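Local coordinates for glyoxalase 3 (Candida albicans, PDB 4LRU), which converts methylglyoxal to D-lactate in a single glutathione-independent step, detoxifying the methylglyoxal that the cell itself produces, at residues A[164-168]-A[169-173]; A[184-187]-A[188-192]; A[201-204]-A[205-209]. All blocks are in the same frame, centred on the assembly; numbering follows the deposited sequence.

Contact 1 of 3, residues A[164-168]-A[169-173]; sequences TGFTD and IGEDI
Glu171 OE2 lies near the plane of the Phe166 ring, at its edge, 3.5 Å from Phe166 CD2, and two partners grip it: a water and His140 NE2, both by hydrogen bonds. The water donates to Glu171 OE2 at 2.9 Å and also donates to Phe166 O at 2.8 Å, tying the carboxylate to the backbone just ahead of the helix. The other oxygen, Glu171 OE1, is hydrogen-bonded to His109 NE2, and these bonds together restrict the rotation of the carboxylate. Its plane is turned 53° from that of the ring. The chain reaches this place by bending at chi2 (-66°), which folds the carboxylate back toward Phe166. Glu171, His140 and Cys139 are the inferred active-site residues of this DJ-1 superfamily enzyme. Phe166 adjoins the site too: its ring meets the His140 ring, and its backbone is hydrogen-bonded to that of Cys139.

The turn that brings Glu171 here is the start of helix 168-173, with Thr167 as N-cap. Thr167 OG1, set between its own backbone N and carbonyl carbon (chi1 67°), accepts from Gly170 N at 3.0 Å. Weak backbone bonds follow, from Glu171 N to both Thr167 O and Asp168 O and from Asp172 N to Asp168 O. Beside the cap, the Ile169 side chain runs alongside that of Thr167 and points the same way, its CG2 branch 3.4 Å from Thr167 OG1. Phe166 CE2 approaches the main chain of Gly170 obliquely, 3.5 Å from Gly170 C; both residues are buried.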
loop_
_atom_site.group_PDB
_atom_site.type_symbol
_atom_site.label_atom_id
_atom_site.label_comp_id
_atom_site.label_asym_id
_atom_site.label_seq_id
_atom_site.Cartn_x
_atom_site.Cartn_y
_atom_site.Cartn_z
ATOM N N THR A 164 -1.064 -7.691 9.043
ATOM C CA THR A 164 -1.778 -6.641 9.742
ATOM C C THR A 164 -2.213 -5.576 8.745
ATOM O O THR A 164 -2.053 -5.742 7.531
ATOM C CB THR A 164 -0.926 -6.045 10.877
ATOM O OG1 THR A 164 -1.761 -5.264 11.743
ATOM C CG2 THR A 164 0.197 -5.194 10.335
ATOM N N GLY A 165 -2.817 -4.514 9.258
ATOM C CA GLY A 165 -3.373 -3.446 8.427
ATOM C C GLY A 165 -4.299 -2.614 9.290
ATOM O O GLY A 165 -4.429 -2.851 10.496
ATOM N N PHE A 166 -4.988 -1.672 8.666
ATOM C CA PHE A 166 -5.745 -0.668 9.404
ATOM C C PHE A 166 -6.803 -1.323 10.289
ATOM O O PHE A 166 -7.490 -2.257 9.880
ATOM C CB PHE A 166 -6.368 0.351 8.453
ATOM C CG PHE A 166 -6.683 1.672 9.107
ATOM C CD1 PHE A 166 -5.671 2.567 9.416
ATOM C CD2 PHE A 166 -7.974 1.979 9.497
ATOM C CE1 PHE A 166 -5.949 3.761 10.021
ATOM C CE2 PHE A 166 -8.259 3.187 10.097
ATOM C CZ PHE A 166 -7.245 4.075 10.369
ATOM N N THR A 167 -6.904 -0.850 11.520
ATOM C CA THR A 167 -7.728 -1.516 12.529
ATOM C C THR A 167 -9.215 -1.204 12.362
ATOM O O THR A 167 -9.589 -0.128 11.901
ATOM C CB THR A 167 -7.320 -1.142 13.974
ATOM O OG1 THR A 167 -7.609 0.238 14.232
ATOM C CG2 THR A 167 -5.835 -1.436 14.226
ATOM N N ASP A 168 -10.060 -2.136 12.780
ATOM C CA ASP A 168 -11.497 -1.878 12.845
ATOM C C ASP A 168 -11.819 -0.643 13.684
ATOM O O ASP A 168 -12.665 0.163 13.304
ATOM C CB ASP A 168 -12.231 -3.080 13.407
ATOM C CG ASP A 168 -12.216 -4.290 12.472
ATOM O OD1 ASP A 168 -11.732 -4.188 11.330
ATOM O OD2 ASP A 168 -12.709 -5.350 12.916
ATOM N N ILE A 169 -11.192 -0.494 14.852
ATOM C CA ILE A 169 -11.540 0.628 15.695
ATOM C C ILE A 169 -11.161 1.942 15.001
ATOM O O ILE A 169 -11.849 2.954 15.141
ATOM C CB ILE A 169 -10.940 0.512 17.118
ATOM C CG1 ILE A 169 -11.676 1.449 18.082
ATOM C CG2 ILE A 169 -9.436 0.737 17.099
ATOM C CD1 ILE A 169 -11.204 1.384 19.530
ATOM N N GLY A 170 -10.063 1.921 14.256
ATOM C CA GLY A 170 -9.634 3.082 13.481
ATOM C C GLY A 170 -10.731 3.560 12.539
ATOM O O GLY A 170 -10.928 4.766 12.355
ATOM N N GLU A 171 -11.476 2.615 11.972
ATOM C CA GLU A 171 -12.581 2.990 11.076
ATOM C C GLU A 171 -13.679 3.739 11.812
ATOM O O GLU A 171 -14.289 4.662 11.259
ATOM C CB GLU A 171 -13.178 1.764 10.358
ATOM C CG GLU A 171 -12.182 0.795 9.735
ATOM C CD GLU A 171 -11.388 1.367 8.569
ATOM O OE1 GLU A 171 -11.364 2.604 8.380
ATOM O OE2 GLU A 171 -10.742 0.549 7.868
ATOM N N ASP A 172 -13.934 3.358 13.072
ATOM C CA ASP A 172 -14.902 4.055 13.904
ATOM C C ASP A 172 -14.412 5.478 14.140
ATOM O O ASP A 172 -15.163 6.438 14.031
ATOM C CB ASP A 172 -15.057 3.375 15.271
ATOM C CG ASP A 172 -15.886 2.091 15.229
ATOM O OD1 ASP A 172 -16.435 1.722 14.170
ATOM O OD2 ASP A 172 -16.000 1.446 16.296
ATOM N N ILE A 173 -13.142 5.594 14.509
ATOM C CA ILE A 173 -12.596 6.873 14.910
ATOM C C ILE A 173 -12.647 7.845 13.721
ATOM O O ILE A 173 -12.954 9.030 13.902
ATOM C CB ILE A 173 -11.154 6.714 15.423
ATOM C CG1 ILE A 173 -11.151 5.897 16.726
ATOM C CG2 ILE A 173 -10.538 8.086 15.680
ATOM C CD1 ILE A 173 -9.787 5.360 17.090
HETATM O O HOH W 1 -9.337 -1.975 7.818
#

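Contact 2 of 3, residues A[184-187]-A[188-192]; sequences NLLT and IKQVA
A capping box opens helix 188-195, with Thr187 as N-cap and Gln190 as its partner three residues on. Each residue's side chain bonds the other's backbone N-H. Gln190 N donates to Thr187 OG1 at 3.2 Å, while Thr187 N donates to Gln190 OE1 at 3.0 Å, a fairly straight bond (161°) that lies in the amide plane on a lone pair of the oxygen. In Thr187 the methyl CG2 lies anti to the carbonyl carbon (chi1 65°), which turns OG1 to the first N-H groups of the helix. Gln190 turns its CG to the side of its own backbone N (chi1 -73°) and extends from there, so that its chain passes obliquely across Thr187, with CG 3.3 Å from Thr187 OG1. A water donates to Gln190 OE1 and to Leu185 O, each at 2.6 Å, giving the amide oxygen a second firm partner and linking it to the chain entering from helix 177-182.

The first helical turn closes with Val191 N donating to Thr187 O at 2.8 Å. Met180 and Lys181 of helix 177-182 touch Thr187, and Lys181 touches Gln190 as well. Leu186 crosses Gln190 at about a right angle, its CD2 branch near Gln190 OE1, and its CB meets the CG2 methyl of Val191 at 4.0 Å.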
loop_
_atom_site.group_PDB
_atom_site.type_symbol
_atom_site.label_atom_id
_atom_site.label_comp_id
_atom_site.label_asym_id
_atom_site.label_seq_id
_atom_site.Cartn_x
_atom_site.Cartn_y
_atom_site.Cartn_z
ATOM N N ASN A 184 -19.946 -2.788 1.138
ATOM C CA ASN A 184 -19.294 -4.093 1.125
ATOM C C ASN A 184 -17.801 -3.917 0.997
ATOM O O ASN A 184 -17.134 -4.671 0.296
ATOM C CB ASN A 184 -19.808 -4.940 -0.042
ATOM C CG ASN A 184 -21.204 -5.453 0.193
ATOM O OD1 ASN A 184 -22.142 -5.095 -0.525
ATOM N ND2 ASN A 184 -21.356 -6.290 1.212
ATOM N N LEU A 185 -17.282 -2.876 1.640
ATOM C CA LEU A 185 -15.848 -2.662 1.699
ATOM C C LEU A 185 -15.278 -3.353 2.934
ATOM O O LEU A 185 -15.672 -3.052 4.049
ATOM C CB LEU A 185 -15.542 -1.169 1.774
ATOM C CG LEU A 185 -16.170 -0.289 0.689
ATOM C CD1 LEU A 185 -15.713 1.145 0.880
ATOM C CD2 LEU A 185 -15.794 -0.774 -0.701
ATOM N N LEU A 186 -14.357 -4.279 2.734
ATOM C CA LEU A 186 -13.915 -5.136 3.827
ATOM C C LEU A 186 -12.769 -4.478 4.571
ATOM O O LEU A 186 -11.834 -3.974 3.955
ATOM C CB LEU A 186 -13.456 -6.492 3.304
ATOM C CG LEU A 186 -14.515 -7.379 2.646
ATOM C CD1 LEU A 186 -13.894 -8.729 2.331
ATOM C CD2 LEU A 186 -15.741 -7.535 3.524
ATOM N N THR A 187 -12.839 -4.509 5.899
ATOM C CA THR A 187 -11.696 -4.134 6.711
ATOM C C THR A 187 -10.583 -5.141 6.496
ATOM O O THR A 187 -10.808 -6.231 5.988
ATOM C CB THR A 187 -12.023 -4.121 8.215
ATOM O OG1 THR A 187 -12.325 -5.454 8.650
ATOM C CG2 THR A 187 -13.183 -3.209 8.498
ATOM N N ILE A 188 -9.376 -4.796 6.911
ATOM C CA ILE A 188 -8.274 -5.688 6.648
ATOM C C ILE A 188 -8.423 -6.991 7.436
ATOM O O ILE A 188 -8.064 -8.062 6.935
ATOM C CB ILE A 188 -6.908 -5.018 6.854
ATOM C CG1 ILE A 188 -6.727 -3.832 5.875
ATOM C CG2 ILE A 188 -5.800 -6.031 6.658
ATOM C CD1 ILE A 188 -7.147 -4.130 4.435
ATOM N N LYS A 189 -8.969 -6.908 8.647
ATOM C CA LYS A 189 -9.302 -8.101 9.406
ATOM C C LYS A 189 -10.216 -8.992 8.562
ATOM O O LYS A 189 -9.949 -10.175 8.397
ATOM C CB LYS A 189 -9.977 -7.737 10.728
ATOM C CG LYS A 189 -10.156 -8.918 11.671
ATOM C CD LYS A 189 -10.700 -8.479 13.020
ATOM C CE LYS A 189 -10.791 -9.647 13.988
ATOM N NZ LYS A 189 -11.192 -9.216 15.357
ATOM N N GLN A 190 -11.266 -8.401 8.001
ATOM C CA GLN A 190 -12.216 -9.133 7.158
ATOM C C GLN A 190 -11.539 -9.711 5.906
ATOM O O GLN A 190 -11.873 -10.805 5.461
ATOM C CB GLN A 190 -13.377 -8.218 6.754
ATOM C CG GLN A 190 -14.344 -7.919 7.892
ATOM C CD GLN A 190 -15.475 -6.992 7.462
ATOM O OE1 GLN A 190 -15.229 -5.924 6.908
ATOM N NE2 GLN A 190 -16.716 -7.412 7.693
ATOM N N VAL A 191 -10.606 -8.972 5.329
ATOM C CA VAL A 191 -9.816 -9.484 4.200
ATOM C C VAL A 191 -9.058 -10.737 4.604
ATOM O O VAL A 191 -9.076 -11.742 3.883
ATOM C CB VAL A 191 -8.833 -8.446 3.643
ATOM C CG1 VAL A 191 -7.905 -9.072 2.607
ATOM C CG2 VAL A 191 -9.584 -7.261 3.032
ATOM N N ALA A 192 -8.374 -10.675 5.746
ATOM C CA ALA A 192 -7.715 -11.858 6.283
ATOM C C ALA A 192 -8.712 -13.015 6.456
ATOM O O ALA A 192 -8.437 -14.143 6.058
ATOM C CB ALA A 192 -7.035 -11.532 7.613
HETATM O O HOH W 2 -16.770 -3.869 6.275
#

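Contact 3 of 3, residues A[201-204]-A[205-209]; sequences EPEG and PWDNF
Two hydrogen bonds join Gly204 and Asp207, the ends of a type I beta turn that carries Pro205 and Trp206 at its corner. Asp207 N donates to Gly204 O at 3.3 Å; the bond is straight at the hydrogen (163°), but the donor stands well above the carbonyl plane. In return, Gly204 N donates to Asp207 OD2 at 3.0 Å, meeting the carboxylate from above its plane rather than within it. Asp207 can reach back because its CG lies beside its own backbone N (chi1 -74°).

Water completes the polar set. Two molecules donate to Asp207 OD2, each at 2.7 Å, so three bonds grip that oxygen. One of these waters also accepts from Glu203 N at 3.0 Å; the other makes a weak bond to Glu203 OE2. The two acids stay apart, with Glu203 OE2 and Asp207 OD2 5.0 Å from each other, and the donors round Asp207 would be expected to favour its charged form.

Apolar contact comes from two prolines. Pro202 CB approaches the Phe209 ring obliquely, 3.8 Å from Phe209 CD2, and within the turn Pro205 CB sits over the centre of one face of the Trp206 ring.

This surface loop connects strand 198-199 with strand 210-213, the outermost strand at one end of the seven-stranded sheet. Asn221 ND2 is hydrogen-bonded to both Pro205 O and Asp207 O, Ser224 OG is hydrogen-bonded to Phe209 N, and on helix 168-173 Pro205 rests on Ile169 and Trp206 on Ile173.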
loop_
_atom_site.group_PDB
_atom_site.type_symbol
_atom_site.label_atom_id
_atom_site.label_comp_id
_atom_site.label_asym_id
_atom_site.label_seq_id
_atom_site.Cartn_x
_atom_site.Cartn_y
_atom_site.Cartn_z
ATOM N N GLU A 201 -3.577 -7.879 15.282
ATOM C CA GLU A 201 -4.025 -6.535 15.644
ATOM C C GLU A 201 -2.959 -5.841 16.502
ATOM O O GLU A 201 -2.494 -6.409 17.486
ATOM C CB GLU A 201 -5.356 -6.612 16.402
ATOM C CG GLU A 201 -5.831 -5.289 16.986
ATOM C CD GLU A 201 -7.080 -4.748 16.314
ATOM O OE1 GLU A 201 -7.845 -5.542 15.730
ATOM O OE2 GLU A 201 -7.298 -3.521 16.380
ATOM N N PRO A 202 -2.567 -4.612 16.130
ATOM C CA PRO A 202 -1.673 -3.849 16.996
ATOM C C PRO A 202 -2.355 -3.546 18.339
ATOM O O PRO A 202 -3.583 -3.623 18.459
ATOM C CB PRO A 202 -1.451 -2.559 16.219
ATOM C CG PRO A 202 -2.726 -2.393 15.453
ATOM C CD PRO A 202 -3.079 -3.787 15.028
ATOM N N GLU A 203 -1.573 -3.193 19.344
ATOM C CA GLU A 203 -2.159 -2.882 20.648
ATOM C C GLU A 203 -3.115 -1.701 20.530
ATOM O O GLU A 203 -4.206 -1.710 21.112
ATOM C CB GLU A 203 -1.061 -2.553 21.642
ATOM C CG GLU A 203 -0.148 -3.725 21.901
ATOM C CD GLU A 203 0.378 -3.705 23.309
ATOM O OE1 GLU A 203 0.122 -4.673 24.052
ATOM O OE2 GLU A 203 1.019 -2.700 23.671
ATOM N N GLY A 204 -2.709 -0.706 19.744
ATOM C CA GLY A 204 -3.533 0.470 19.509
ATOM C C GLY A 204 -3.540 0.856 18.049
ATOM O O GLY A 204 -2.632 0.492 17.291
ATOM N N PRO A 205 -4.566 1.609 17.628
ATOM C CA PRO A 205 -4.799 1.822 16.205
ATOM C C PRO A 205 -3.749 2.689 15.512
ATOM O O PRO A 205 -3.667 2.665 14.288
ATOM C CB PRO A 205 -6.160 2.536 16.174
ATOM C CG PRO A 205 -6.289 3.146 17.528
ATOM C CD PRO A 205 -5.676 2.126 18.444
ATOM N N TRP A 206 -2.990 3.460 16.295
ATOM C CA TRP A 206 -2.026 4.415 15.758
ATOM C C TRP A 206 -0.580 3.985 15.988
ATOM O O TRP A 206 0.357 4.769 15.771
ATOM C CB TRP A 206 -2.273 5.808 16.333
ATOM C CG TRP A 206 -3.718 6.192 16.305
ATOM C CD1 TRP A 206 -4.485 6.508 17.369
ATOM C CD2 TRP A 206 -4.582 6.249 15.152
ATOM N NE1 TRP A 206 -5.772 6.763 16.972
ATOM C CE2 TRP A 206 -5.856 6.636 15.614
ATOM C CE3 TRP A 206 -4.397 6.030 13.782
ATOM C CZ2 TRP A 206 -6.952 6.786 14.762
ATOM C CZ3 TRP A 206 -5.490 6.196 12.931
ATOM C CH2 TRP A 206 -6.752 6.563 13.432
ATOM N N ASP A 207 -0.404 2.747 16.429
ATOM C CA ASP A 207 0.922 2.209 16.736
ATOM C C ASP A 207 1.739 2.090 15.451
ATOM O O ASP A 207 1.200 1.788 14.382
ATOM C CB ASP A 207 0.802 0.816 17.371
ATOM C CG ASP A 207 0.319 0.849 18.818
ATOM O OD1 ASP A 207 0.043 1.941 19.364
ATOM O OD2 ASP A 207 0.198 -0.250 19.407
ATOM N N ASN A 208 3.045 2.277 15.594
ATOM C CA ASN A 208 4.018 1.949 14.555
ATOM C C ASN A 208 4.283 0.440 14.609
ATOM O O ASN A 208 4.984 -0.042 15.500
ATOM C CB ASN A 208 5.290 2.734 14.826
ATOM C CG ASN A 208 6.371 2.485 13.797
ATOM O OD1 ASN A 208 6.120 1.986 12.692
ATOM N ND2 ASN A 208 7.595 2.831 14.170
ATOM N N PHE A 209 3.617 -0.308 13.734
ATOM C CA PHE A 209 3.584 -1.761 13.856
ATOM C C PHE A 209 3.543 -2.407 12.486
ATOM O O PHE A 209 2.777 -1.988 11.621
ATOM C CB PHE A 209 2.365 -2.203 14.673
ATOM C CG PHE A 209 2.280 -3.692 14.898
ATOM C CD1 PHE A 209 3.208 -4.343 15.698
ATOM C CD2 PHE A 209 1.276 -4.437 14.299
ATOM C CE1 PHE A 209 3.132 -5.713 15.892
ATOM C CE2 PHE A 209 1.187 -5.799 14.505
ATOM C CZ PHE A 209 2.121 -6.441 15.284
HETATM O O HOH W 3 1.287 -2.561 18.505
HETATM O O HOH W 4 1.083 0.190 21.960
#

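How the contacts relate
Contact 1 touches both others, its centre about 10 Å from that of contact 2 and about 9 Å from that of contact 3. Contacts 2 and 3 do not meet; their nearest atoms are about 5 Å apart. Toward contact 2, the first residue of helix 168-173 meets the N-cap of helix 188-195, Asp168 OD1 lying 3.0 Å from Thr187 OG1. Toward contact 3, Thr167 OG1 packs on Pro205 CB at 3.3 Å, and Phe166 CZ on Trp206 CZ3. Contact 1 holds Glu171 of the inferred active site; the side chain of Thr187 is about 4 Å from that of Glu171, that of Ile188 about 5 Å from that of His140, and that of Trp206 about 8 Å from that of Cys139.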